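PDB 1WU4: reducing end xylose-releasing exo-oligoxylanase from Bacillus halodurans, which hydrolyses xylooligosaccharides of three or more units, releasing xylose from the reducing end with inversion of anomeric configuration, as an exo-acting member of glycoside hydrolase family 8. Local coordinates for residues Y49-D54 / F88-N93; N64-T69 / A111-P116; F138-R143 / F152-Q157. The protein carries 1 engineered substitution. One frame throughout, in Å; residues are numbered along the deposited sequence.

Interaction 1 of 3, residues Y49-D54 / F88-N93; sequences YYEVGD and FDRIWN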
loop_
_atom_site.group_PDB
_atom_site.type_symbol
_atom_site.label_atom_id
_atom_site.label_comp_id
_atom_site.label_asym_id
_atom_site.label_seq_id
_atom_site.Cartn_x
_atom_site.Cartn_y
_atom_site.Cartn_z
ATOM N N TYR A 49 -16.713 -1.388 -0.642
ATOM C CA TYR A 49 -16.775 -2.832 -0.433
ATOM C C TYR A 49 -18.175 -3.356 -0.727
ATOM O O TYR A 49 -19.164 -2.827 -0.218
ATOM C CB TYR A 49 -16.386 -3.167 1.011
ATOM C CG TYR A 49 -16.697 -4.588 1.435
ATOM C CD1 TYR A 49 -16.035 -5.676 0.863
ATOM C CD2 TYR A 49 -17.665 -4.844 2.407
ATOM C CE1 TYR A 49 -16.331 -6.982 1.249
ATOM C CE2 TYR A 49 -17.968 -6.141 2.799
ATOM C CZ TYR A 49 -17.298 -7.207 2.217
ATOM O OH TYR A 49 -17.595 -8.493 2.607
ATOM N N TYR A 50 -18.250 -4.406 -1.539
ATOM C CA TYR A 50 -19.526 -5.007 -1.917
ATOM C C TYR A 50 -19.577 -6.489 -1.573
ATOM O O TYR A 50 -18.666 -7.252 -1.898
ATOM C CB TYR A 50 -19.762 -4.809 -3.414
ATOM C CG TYR A 50 -19.917 -3.356 -3.796
ATOM C CD1 TYR A 50 -21.168 -2.741 -3.786
ATOM C CD2 TYR A 50 -18.806 -2.583 -4.124
ATOM C CE1 TYR A 50 -21.308 -1.389 -4.093
ATOM C CE2 TYR A 50 -18.933 -1.233 -4.428
ATOM C CZ TYR A 50 -20.185 -0.642 -4.411
ATOM O OH TYR A 50 -20.311 0.695 -4.709
ATOM N N GLU A 51 -20.655 -6.889 -0.912
ATOM C CA GLU A 51 -20.833 -8.274 -0.511
ATOM C C GLU A 51 -21.663 -9.031 -1.544
ATOM O O GLU A 51 -22.662 -8.518 -2.049
ATOM C CB GLU A 51 -21.514 -8.321 0.856
ATOM C CG GLU A 51 -20.904 -9.318 1.818
ATOM C CD GLU A 51 -21.130 -8.933 3.266
ATOM O OE1 GLU A 51 -22.304 -8.845 3.683
ATOM O OE2 GLU A 51 -20.131 -8.713 3.986
ATOM N N VAL A 52 -21.236 -10.250 -1.858
ATOM C CA VAL A 52 -21.934 -11.087 -2.827
ATOM C C VAL A 52 -22.229 -12.444 -2.198
ATOM O O VAL A 52 -21.318 -13.140 -1.751
ATOM C CB VAL A 52 -21.083 -11.297 -4.099
ATOM C CG1 VAL A 52 -21.851 -12.143 -5.105
ATOM C CG2 VAL A 52 -20.714 -9.954 -4.706
ATOM N N GLY A 53 -23.504 -12.818 -2.163
ATOM C CA GLY A 53 -23.872 -14.090 -1.571
ATOM C C GLY A 53 -23.485 -14.125 -0.105
ATOM O O GLY A 53 -23.501 -13.095 0.568
ATOM N N ASP A 54 -23.127 -15.303 0.394
ATOM C CA ASP A 54 -22.740 -15.436 1.793
ATOM C C ASP A 54 -21.274 -15.788 2.012
ATOM O O ASP A 54 -20.865 -16.053 3.140
ATOM C CB ASP A 54 -23.618 -16.479 2.489
ATOM C CG ASP A 54 -24.800 -15.857 3.204
ATOM O OD1 ASP A 54 -24.574 -15.043 4.127
ATOM O OD2 ASP A 54 -25.953 -16.177 2.845
ATOM N N PHE A 88 -12.642 -10.364 5.410
ATOM C CA PHE A 88 -11.365 -10.833 4.886
ATOM C C PHE A 88 -11.567 -12.057 3.997
ATOM O O PHE A 88 -11.094 -12.098 2.862
ATOM C CB PHE A 88 -10.434 -11.204 6.043
ATOM C CG PHE A 88 -9.039 -11.565 5.613
ATOM C CD1 PHE A 88 -8.009 -10.630 5.698
ATOM C CD2 PHE A 88 -8.749 -12.837 5.128
ATOM C CE1 PHE A 88 -6.711 -10.958 5.310
ATOM C CE2 PHE A 88 -7.454 -13.175 4.735
ATOM C CZ PHE A 88 -6.431 -12.232 4.828
ATOM N N ASP A 89 -12.271 -13.053 4.529
ATOM C CA ASP A 89 -12.525 -14.293 3.801
ATOM C C ASP A 89 -13.362 -14.101 2.541
ATOM O O ASP A 89 -13.123 -14.760 1.532
ATOM C CB ASP A 89 -13.189 -15.315 4.727
ATOM C CG ASP A 89 -12.223 -15.886 5.749
ATOM O OD1 ASP A 89 -12.674 -16.599 6.673
ATOM O OD2 ASP A 89 -11.003 -15.630 5.624
ATOM N N ARG A 90 -14.343 -13.205 2.595
ATOM C CA ARG A 90 -15.173 -12.946 1.426
ATOM C C ARG A 90 -14.308 -12.401 0.286
ATOM O O ARG A 90 -14.436 -12.824 -0.863
ATOM C CB ARG A 90 -16.279 -11.941 1.763
ATOM C CG ARG A 90 -17.491 -12.542 2.475
ATOM C CD ARG A 90 -18.455 -11.442 2.903
ATOM N NE ARG A 90 -19.670 -11.954 3.534
ATOM C CZ ARG A 90 -20.724 -12.420 2.871
ATOM N NH1 ARG A 90 -20.725 -12.442 1.544
ATOM N NH2 ARG A 90 -21.786 -12.855 3.537
ATOM N N ILE A 91 -13.418 -11.469 0.615
ATOM C CA ILE A 91 -12.537 -10.863 -0.379
ATOM C C ILE A 91 -11.497 -11.854 -0.905
ATOM O O ILE A 91 -11.285 -11.963 -2.115
ATOM C CB ILE A 91 -11.805 -9.634 0.214
ATOM C CG1 ILE A 91 -12.821 -8.546 0.577
ATOM C CG2 ILE A 91 -10.784 -9.100 -0.785
ATOM C CD1 ILE A 91 -12.223 -7.376 1.340
ATOM N N TRP A 92 -10.848 -12.573 0.004
ATOM C CA TRP A 92 -9.830 -13.544 -0.384
ATOM C C TRP A 92 -10.449 -14.655 -1.234
ATOM O O TRP A 92 -9.844 -15.123 -2.197
ATOM C CB TRP A 92 -9.173 -14.122 0.873
ATOM C CG TRP A 92 -8.126 -15.168 0.624
ATOM C CD1 TRP A 92 -8.029 -16.379 1.246
ATOM C CD2 TRP A 92 -7.010 -15.093 -0.280
ATOM N NE1 TRP A 92 -6.927 -17.061 0.792
ATOM C CE2 TRP A 92 -6.283 -16.296 -0.145
ATOM C CE3 TRP A 92 -6.553 -14.126 -1.188
ATOM C CZ2 TRP A 92 -5.123 -16.563 -0.883
ATOM C CZ3 TRP A 92 -5.396 -14.393 -1.924
ATOM C CH2 TRP A 92 -4.697 -15.604 -1.764
ATOM N N ASN A 93 -11.663 -15.067 -0.884
ATOM C CA ASN A 93 -12.345 -16.112 -1.636
ATOM C C ASN A 93 -12.605 -15.644 -3.072
ATOM O O ASN A 93 -12.367 -16.386 -4.025
ATOM C CB ASN A 93 -13.661 -16.483 -0.942
ATOM C CG ASN A 93 -14.303 -17.721 -1.537
ATOM O OD1 ASN A 93 -13.623 -18.702 -1.844
ATOM N ND2 ASN A 93 -15.623 -17.688 -1.689
HETATM O O HOH W 1 -19.498 -10.455 6.065
#
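Arg90 reaches out of helix 85-99, part of the (alpha/alpha)6 barrel of glycoside hydrolase family 8, and ends among the backbone oxygens and acidic side chains of the beta hairpin formed by strands 49-52 and 56-59. Helix and strand axes approach to 9.6 Å at 80° to one another, a distance that this side chain spans. Its CG lies anti to the carbonyl carbon (chi1 -81°) and the chain then runs extended to NE, so that its aliphatic part crosses the rim of the Tyr49 ring. CB passes near Tyr49 OH, and CD comes to 3.1 Å from the same Tyr49 OH, close to the ring plane. Beside it, Ile91 CG1 touches Tyr49 CE1.

At NE the neighbour changes to Glu51. Glu51 OE2 sits 3.3 Å from Arg90 NE but well out of the guanidinium plane, so the pair is a salt bridge of charges alone; the N-H of NE goes to a water, which in turn donates to Glu51 OE2. The Tyr49 hydroxyl donates to the anti lone pair of that same OE2 at 2.9 Å and so helps to fix the carboxylate. CZ is sandwiched: Glu51 CG lies over one face, 3.3 Å from Arg90 CZ, and the Asp54 backbone covers the opposite one. The Glu51 carboxylate is stacked on the guanidinium, the planes only 26° apart.

NH1 also donates to Leu56 O, on the second strand of the hairpin, tying the turn to the helix. NH2 completes the salt-bridge network with Asp54 OD1 at 3.6 Å and gives a weak bond to Gly53 O. Arg90 NH1 bonds that carbonyl better, donating to Gly53 O at 3.0 Å from above the carbonyl plane.

Interaction 2 of 3, residues N64-T69 / A111-P116; sequences NLDVRT and AWSCQP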
loop_
_atom_site.group_PDB
_atom_site.type_symbol
_atom_site.label_atom_id
_atom_site.label_comp_id
_atom_site.label_asym_id
_atom_site.label_seq_id
_atom_site.Cartn_x
_atom_site.Cartn_y
_atom_site.Cartn_z
ATOM N N ASN A 64 -13.194 3.064 -12.410
ATOM C CA ASN A 64 -12.910 2.260 -13.594
ATOM C C ASN A 64 -13.862 1.079 -13.759
ATOM O O ASN A 64 -13.741 0.301 -14.706
ATOM C CB ASN A 64 -11.464 1.767 -13.541
ATOM C CG ASN A 64 -10.461 2.904 -13.614
ATOM O OD1 ASN A 64 -10.415 3.639 -14.601
ATOM N ND2 ASN A 64 -9.659 3.056 -12.569
ATOM N N LEU A 65 -14.809 0.957 -12.835
ATOM C CA LEU A 65 -15.795 -0.116 -12.866
ATOM C C LEU A 65 -15.178 -1.507 -12.971
ATOM O O LEU A 65 -15.641 -2.350 -13.738
ATOM C CB LEU A 65 -16.778 0.104 -14.020
ATOM C CG LEU A 65 -17.625 1.377 -13.934
ATOM C CD1 LEU A 65 -18.576 1.437 -15.120
ATOM C CD2 LEU A 65 -18.402 1.394 -12.624
ATOM N N ASP A 66 -14.123 -1.740 -12.200
ATOM C CA ASP A 66 -13.474 -3.040 -12.191
ATOM C C ASP A 66 -12.962 -3.363 -10.792
ATOM O O ASP A 66 -13.036 -2.531 -9.882
ATOM C CB ASP A 66 -12.336 -3.095 -13.226
ATOM C CG ASP A 66 -11.169 -2.183 -12.885
ATOM O OD1 ASP A 66 -11.289 -1.351 -11.963
ATOM O OD2 ASP A 66 -10.120 -2.295 -13.560
ATOM N N VAL A 67 -12.477 -4.585 -10.622
ATOM C CA VAL A 67 -11.949 -5.051 -9.345
ATOM C C VAL A 67 -10.461 -5.282 -9.567
ATOM O O VAL A 67 -10.072 -6.046 -10.450
ATOM C CB VAL A 67 -12.633 -6.370 -8.920
ATOM C CG1 VAL A 67 -12.063 -6.857 -7.600
ATOM C CG2 VAL A 67 -14.140 -6.162 -8.804
ATOM N N ARG A 68 -9.630 -4.619 -8.773
ATOM C CA ARG A 68 -8.187 -4.734 -8.928
ATOM C C ARG A 68 -7.503 -5.405 -7.751
ATOM O O ARG A 68 -7.973 -5.315 -6.619
ATOM C CB ARG A 68 -7.600 -3.342 -9.162
ATOM C CG ARG A 68 -8.272 -2.648 -10.332
ATOM C CD ARG A 68 -7.680 -1.297 -10.668
ATOM N NE ARG A 68 -8.273 -0.802 -11.907
ATOM C CZ ARG A 68 -7.812 0.227 -12.608
ATOM N NH1 ARG A 68 -6.741 0.892 -12.197
ATOM N NH2 ARG A 68 -8.416 0.579 -13.735
ATOM N N THR A 69 -6.392 -6.088 -8.019
ATOM C CA THR A 69 -5.677 -6.761 -6.941
ATOM C C THR A 69 -5.189 -5.742 -5.916
ATOM O O THR A 69 -5.056 -6.058 -4.740
ATOM C CB THR A 69 -4.500 -7.615 -7.473
ATOM O OG1 THR A 69 -3.681 -6.835 -8.352
ATOM C CG2 THR A 69 -5.036 -8.827 -8.225
ATOM N N ALA A 111 -4.500 -11.979 -11.624
ATOM C CA ALA A 111 -4.854 -11.050 -12.696
ATOM C C ALA A 111 -5.130 -9.705 -12.031
ATOM O O ALA A 111 -5.955 -9.618 -11.123
ATOM C CB ALA A 111 -6.090 -11.549 -13.435
ATOM N N TRP A 112 -4.457 -8.654 -12.491
ATOM C CA TRP A 112 -4.594 -7.350 -11.851
ATOM C C TRP A 112 -5.955 -6.672 -11.911
ATOM O O TRP A 112 -6.319 -5.932 -10.991
ATOM C CB TRP A 112 -3.522 -6.380 -12.376
ATOM C CG TRP A 112 -3.870 -5.675 -13.650
ATOM C CD1 TRP A 112 -3.723 -6.146 -14.923
ATOM C CD2 TRP A 112 -4.424 -4.360 -13.769
ATOM N NE1 TRP A 112 -4.148 -5.201 -15.830
ATOM C CE2 TRP A 112 -4.584 -4.096 -15.146
ATOM C CE3 TRP A 112 -4.800 -3.379 -12.842
ATOM C CZ2 TRP A 112 -5.106 -2.886 -15.622
ATOM C CZ3 TRP A 112 -5.320 -2.176 -13.314
ATOM C CH2 TRP A 112 -5.466 -1.942 -14.693
ATOM N N SER A 113 -6.702 -6.924 -12.980
ATOM C CA SER A 113 -8.013 -6.311 -13.155
ATOM C C SER A 113 -9.062 -7.298 -13.643
ATOM O O SER A 113 -8.846 -8.009 -14.623
ATOM C CB SER A 113 -7.916 -5.150 -14.148
ATOM O OG SER A 113 -9.201 -4.646 -14.475
ATOM N N CYS A 114 -10.189 -7.335 -12.943
ATOM C CA CYS A 114 -11.304 -8.206 -13.296
ATOM C C CYS A 114 -12.584 -7.391 -13.326
ATOM O O CYS A 114 -12.676 -6.335 -12.703
ATOM C CB CYS A 114 -11.480 -9.318 -12.264
ATOM S SG CYS A 114 -10.254 -10.625 -12.314
ATOM N N GLN A 115 -13.574 -7.886 -14.059
ATOM C CA GLN A 115 -14.863 -7.219 -14.114
ATOM C C GLN A 115 -15.602 -7.653 -12.854
ATOM O O GLN A 115 -15.227 -8.636 -12.214
ATOM C CB GLN A 115 -15.642 -7.653 -15.357
ATOM C CG GLN A 115 -15.118 -7.063 -16.655
ATOM C CD GLN A 115 -15.129 -5.545 -16.646
ATOM O OE1 GLN A 115 -14.317 -4.907 -15.972
ATOM N NE2 GLN A 115 -16.058 -4.956 -17.391
ATOM N N PRO A 116 -16.654 -6.917 -12.468
ATOM C CA PRO A 116 -17.400 -7.292 -11.266
ATOM C C PRO A 116 -17.942 -8.723 -11.287
ATOM O O PRO A 116 -18.150 -9.318 -10.232
ATOM C CB PRO A 116 -18.506 -6.245 -11.213
ATOM C CG PRO A 116 -17.829 -5.033 -11.776
ATOM C CD PRO A 116 -17.094 -5.605 -12.972
HETATM O O HOH W 2 -13.736 -2.148 -16.448
HETATM O O HOH W 3 -17.171 -2.891 -15.839
HETATM O O HOH W 4 -4.028 -4.054 -9.165
#
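Arg68 and Trp112 meet face against edge beside a two-stranded antiparallel ladder, 67-68 with 113-114, at the start of helix 69-81 in this alpha-helical barrel. The guanidinium turns one face to the indole rim, with Trp112 CZ3 lying 3.5 Å from Arg68 CZ and the two planes 71° apart. Trp112 CG lies between its backbone N and carbonyl carbon (chi1 85°), which folds the ring over Ser113 CB and brings its rim to the arginine.

In its own plane the guanidinium faces Asp66. Arg68 NE donates to the syn lone pair of Asp66 OD2 at 2.9 Å, while Ser113 OG donates to this Asp66 OD2 from the anti side, tilted out of the carboxylate plane, at 2.7 Å. Asn121 also bonds Ser113 OG. A leucine in place of Arg68 would probably leave the buried Asp66 carboxylate without its countercharge and the Trp112 rim without its flat cover. The Arg68 side chain lies about 5 Å from that of Glu70, the probable proton donor, so this pairing borders the catalytic region.

Val67 and Cys114 form the hydrogen-bonded pair and turn their side chains to the face of the ladder opposite Arg68 and Ser113, against Trp94 of helix 85-99. Thr69 N, beginning its helix, donates to Trp112 O at 3.0 Å. In the ladder, Val67 N donates to Cys114 O at 2.7 Å, and Cys114 N returns a bond to Val67 O.

Interaction 3 of 3, residues F138-R143 / F152-Q157; sequences FFASHR and FNYSEQ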
loop_
_atom_site.group_PDB
_atom_site.type_symbol
_atom_site.label_atom_id
_atom_site.label_comp_id
_atom_site.label_asym_id
_atom_site.label_seq_id
_atom_site.Cartn_x
_atom_site.Cartn_y
_atom_site.Cartn_z
ATOM N N PHE A 138 -0.431 -13.319 6.222
ATOM C CA PHE A 138 0.355 -13.661 7.408
ATOM C C PHE A 138 -0.367 -13.109 8.636
ATOM O O PHE A 138 -0.476 -13.784 9.656
ATOM C CB PHE A 138 1.768 -13.061 7.355
ATOM C CG PHE A 138 2.749 -13.851 6.526
ATOM C CD1 PHE A 138 2.959 -15.209 6.764
ATOM C CD2 PHE A 138 3.493 -13.226 5.531
ATOM C CE1 PHE A 138 3.897 -15.928 6.021
ATOM C CE2 PHE A 138 4.432 -13.937 4.784
ATOM C CZ PHE A 138 4.634 -15.290 5.030
ATOM N N PHE A 139 -0.856 -11.874 8.541
ATOM C CA PHE A 139 -1.568 -11.270 9.663
ATOM C C PHE A 139 -2.834 -12.064 9.995
ATOM O O PHE A 139 -3.154 -12.266 11.167
ATOM C CB PHE A 139 -1.940 -9.812 9.362
ATOM C CG PHE A 139 -0.772 -8.852 9.392
ATOM C CD1 PHE A 139 0.469 -9.228 9.901
ATOM C CD2 PHE A 139 -0.936 -7.547 8.937
ATOM C CE1 PHE A 139 1.527 -8.310 9.957
ATOM C CE2 PHE A 139 0.110 -6.626 8.989
ATOM C CZ PHE A 139 1.343 -7.008 9.501
ATOM N N ALA A 140 -3.547 -12.516 8.965
ATOM C CA ALA A 140 -4.763 -13.297 9.172
ATOM C C ALA A 140 -4.424 -14.588 9.916
ATOM O O ALA A 140 -5.114 -14.983 10.855
ATOM C CB ALA A 140 -5.409 -13.620 7.830
ATOM N N SER A 141 -3.357 -15.251 9.485
ATOM C CA SER A 141 -2.930 -16.487 10.127
ATOM C C SER A 141 -2.630 -16.246 11.602
ATOM O O SER A 141 -3.019 -17.032 12.467
ATOM C CB SER A 141 -1.677 -17.030 9.439
ATOM O OG SER A 141 -1.196 -18.193 10.098
ATOM N N HIS A 142 -1.936 -15.150 11.884
ATOM C CA HIS A 142 -1.554 -14.824 13.249
ATOM C C HIS A 142 -2.715 -14.420 14.153
ATOM O O HIS A 142 -2.723 -14.751 15.340
ATOM C CB HIS A 142 -0.480 -13.735 13.219
ATOM C CG HIS A 142 0.734 -14.126 12.435
ATOM N ND1 HIS A 142 1.697 -13.221 12.043
ATOM C CD2 HIS A 142 1.131 -15.328 11.956
ATOM C CE1 HIS A 142 2.631 -13.848 11.351
ATOM N NE2 HIS A 142 2.311 -15.128 11.282
ATOM N N ARG A 143 -3.704 -13.722 13.603
ATOM C CA ARG A 143 -4.847 -13.306 14.408
ATOM C C ARG A 143 -5.901 -14.392 14.573
ATOM O O ARG A 143 -6.459 -14.562 15.658
ATOM C CB ARG A 143 -5.542 -12.083 13.797
ATOM C CG ARG A 143 -4.713 -10.817 13.731
ATOM C CD ARG A 143 -5.613 -9.580 13.678
ATOM N NE ARG A 143 -6.245 -9.325 14.972
ATOM C CZ ARG A 143 -6.939 -8.230 15.273
ATOM N NH1 ARG A 143 -7.108 -7.271 14.373
ATOM N NH2 ARG A 143 -7.451 -8.084 16.488
ATOM N N PHE A 152 -8.231 -21.007 2.725
ATOM C CA PHE A 152 -8.168 -20.320 4.005
ATOM C C PHE A 152 -7.019 -20.736 4.917
ATOM O O PHE A 152 -6.988 -20.374 6.093
ATOM C CB PHE A 152 -9.524 -20.444 4.699
ATOM C CG PHE A 152 -10.653 -19.889 3.879
ATOM C CD1 PHE A 152 -10.755 -18.519 3.647
ATOM C CD2 PHE A 152 -11.578 -20.738 3.281
ATOM C CE1 PHE A 152 -11.758 -18.006 2.828
ATOM C CE2 PHE A 152 -12.587 -20.234 2.460
ATOM C CZ PHE A 152 -12.677 -18.867 2.233
ATOM N N ASN A 153 -6.073 -21.493 4.364
ATOM C CA ASN A 153 -4.883 -21.900 5.106
ATOM C C ASN A 153 -3.903 -20.758 4.823
ATOM O O ASN A 153 -2.915 -20.902 4.098
ATOM C CB ASN A 153 -4.367 -23.258 4.597
ATOM C CG ASN A 153 -4.221 -23.317 3.085
ATOM O OD1 ASN A 153 -5.006 -22.728 2.341
ATOM N ND2 ASN A 153 -3.221 -24.061 2.623
ATOM N N TYR A 154 -4.230 -19.614 5.420
ATOM C CA TYR A 154 -3.509 -18.351 5.253
ATOM C C TYR A 154 -1.988 -18.346 5.146
ATOM O O TYR A 154 -1.447 -17.902 4.133
ATOM C CB TYR A 154 -3.909 -17.373 6.362
ATOM C CG TYR A 154 -5.397 -17.248 6.600
ATOM C CD1 TYR A 154 -6.266 -16.845 5.582
ATOM C CD2 TYR A 154 -5.933 -17.514 7.857
ATOM C CE1 TYR A 154 -7.641 -16.713 5.819
ATOM C CE2 TYR A 154 -7.296 -17.387 8.103
ATOM C CZ TYR A 154 -8.143 -16.986 7.086
ATOM O OH TYR A 154 -9.489 -16.855 7.345
ATOM N N SER A 155 -1.296 -18.817 6.179
ATOM C CA SER A 155 0.165 -18.790 6.155
ATOM C C SER A 155 0.777 -19.600 5.016
ATOM O O SER A 155 1.803 -19.207 4.461
ATOM C CB SER A 155 0.742 -19.254 7.497
ATOM O OG SER A 155 0.584 -20.647 7.682
ATOM N N GLU A 156 0.158 -20.725 4.664
ATOM C CA GLU A 156 0.675 -21.542 3.570
ATOM C C GLU A 156 0.490 -20.798 2.252
ATOM O O GLU A 156 1.340 -20.862 1.364
ATOM C CB GLU A 156 -0.051 -22.886 3.494
ATOM C CG GLU A 156 0.115 -23.760 4.718
ATOM C CD GLU A 156 -0.451 -25.142 4.498
ATOM O OE1 GLU A 156 0.225 -25.955 3.834
ATOM O OE2 GLU A 156 -1.573 -25.407 4.974
ATOM N N GLN A 157 -0.634 -20.099 2.127
ATOM C CA GLN A 157 -0.919 -19.334 0.921
ATOM C C GLN A 157 0.114 -18.217 0.774
ATOM O O GLN A 157 0.630 -17.977 -0.317
ATOM C CB GLN A 157 -2.324 -18.730 1.000
ATOM C CG GLN A 157 -3.469 -19.744 0.970
ATOM C CD GLN A 157 -3.548 -20.507 -0.340
ATOM O OE1 GLN A 157 -3.230 -19.976 -1.403
ATOM N NE2 GLN A 157 -3.994 -21.758 -0.271
#
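Most unusual here is the Tyr154 ring, held between Ala140 CB over one face and the carbonyl oxygen of Phe152 over the other. The contact joins helices 127-144 and 154-167, consecutive members of the (alpha/alpha)6 barrel. Ala140 CB is 3.9 Å from the centroid of the Tyr154 ring and 13° off its normal, the geometry of a CH-pi contact. On the opposite side Phe152 O stands 3.3 Å above the ring plane of Tyr154, over its centre. An inverse gamma turn centred on Asn153 accounts for this: it curls the chain back so that Phe152 O comes under the next side chain but one and receives a weak bond from Tyr154 N.

No hydrogen bond runs directly between the two segments. Ser141 CB packs on Tyr154 CB, and Ser141 OG, anti to its own backbone N (chi1 177°), comes within 3.4 Å of Ser155 CB. The two hydroxyls, Ser141 OG and Ser155 OG, are 3.9 Å apart and are joined instead through Asp146, one carboxylate oxygen bonding each, so the interhelix loop folds back on both helices. At the far end of the tyrosine, its OH is bonded to Asp89 and Lys85.

Asn153, the N-cap residue, makes no capping bond with its side chain. Its ND2 donates to Glu156 OE2 from above the carboxylate plane, and Gln157 NE2 donates to Asn153 OD1 at 3.0 Å, nearly straight at 170°. About one turn before Ser141 on helix 127-144, the Phe138 ring reaches helix 154-167, its CE1 4.2 Å from Ser155 O.

From the N terminus, segment 49-54, the first strand and turn of a hairpin, comes first, followed by 64-69; interaction 1 then closes at helix 85-99, and interaction 2 closes later, at 111-116. Their segments alternate, so the two loops cross. Their nearest atoms remain about 6 Å apart without touching, yet helix 85-99 carries one side of interaction 1 and packs through Trp94 and Met99 on residues of interaction 2. Interaction 3 follows in series, closing the short connection between helices 127-144 and 154-167. It nevertheless touches interaction 1, where Phe88 CZ packs 3.5 Å from Ala140 CB. Helix 85-99 thus links the 49-59 hairpin to the later helix pair, while interaction 2 pairs two short strands nearer the catalytic region.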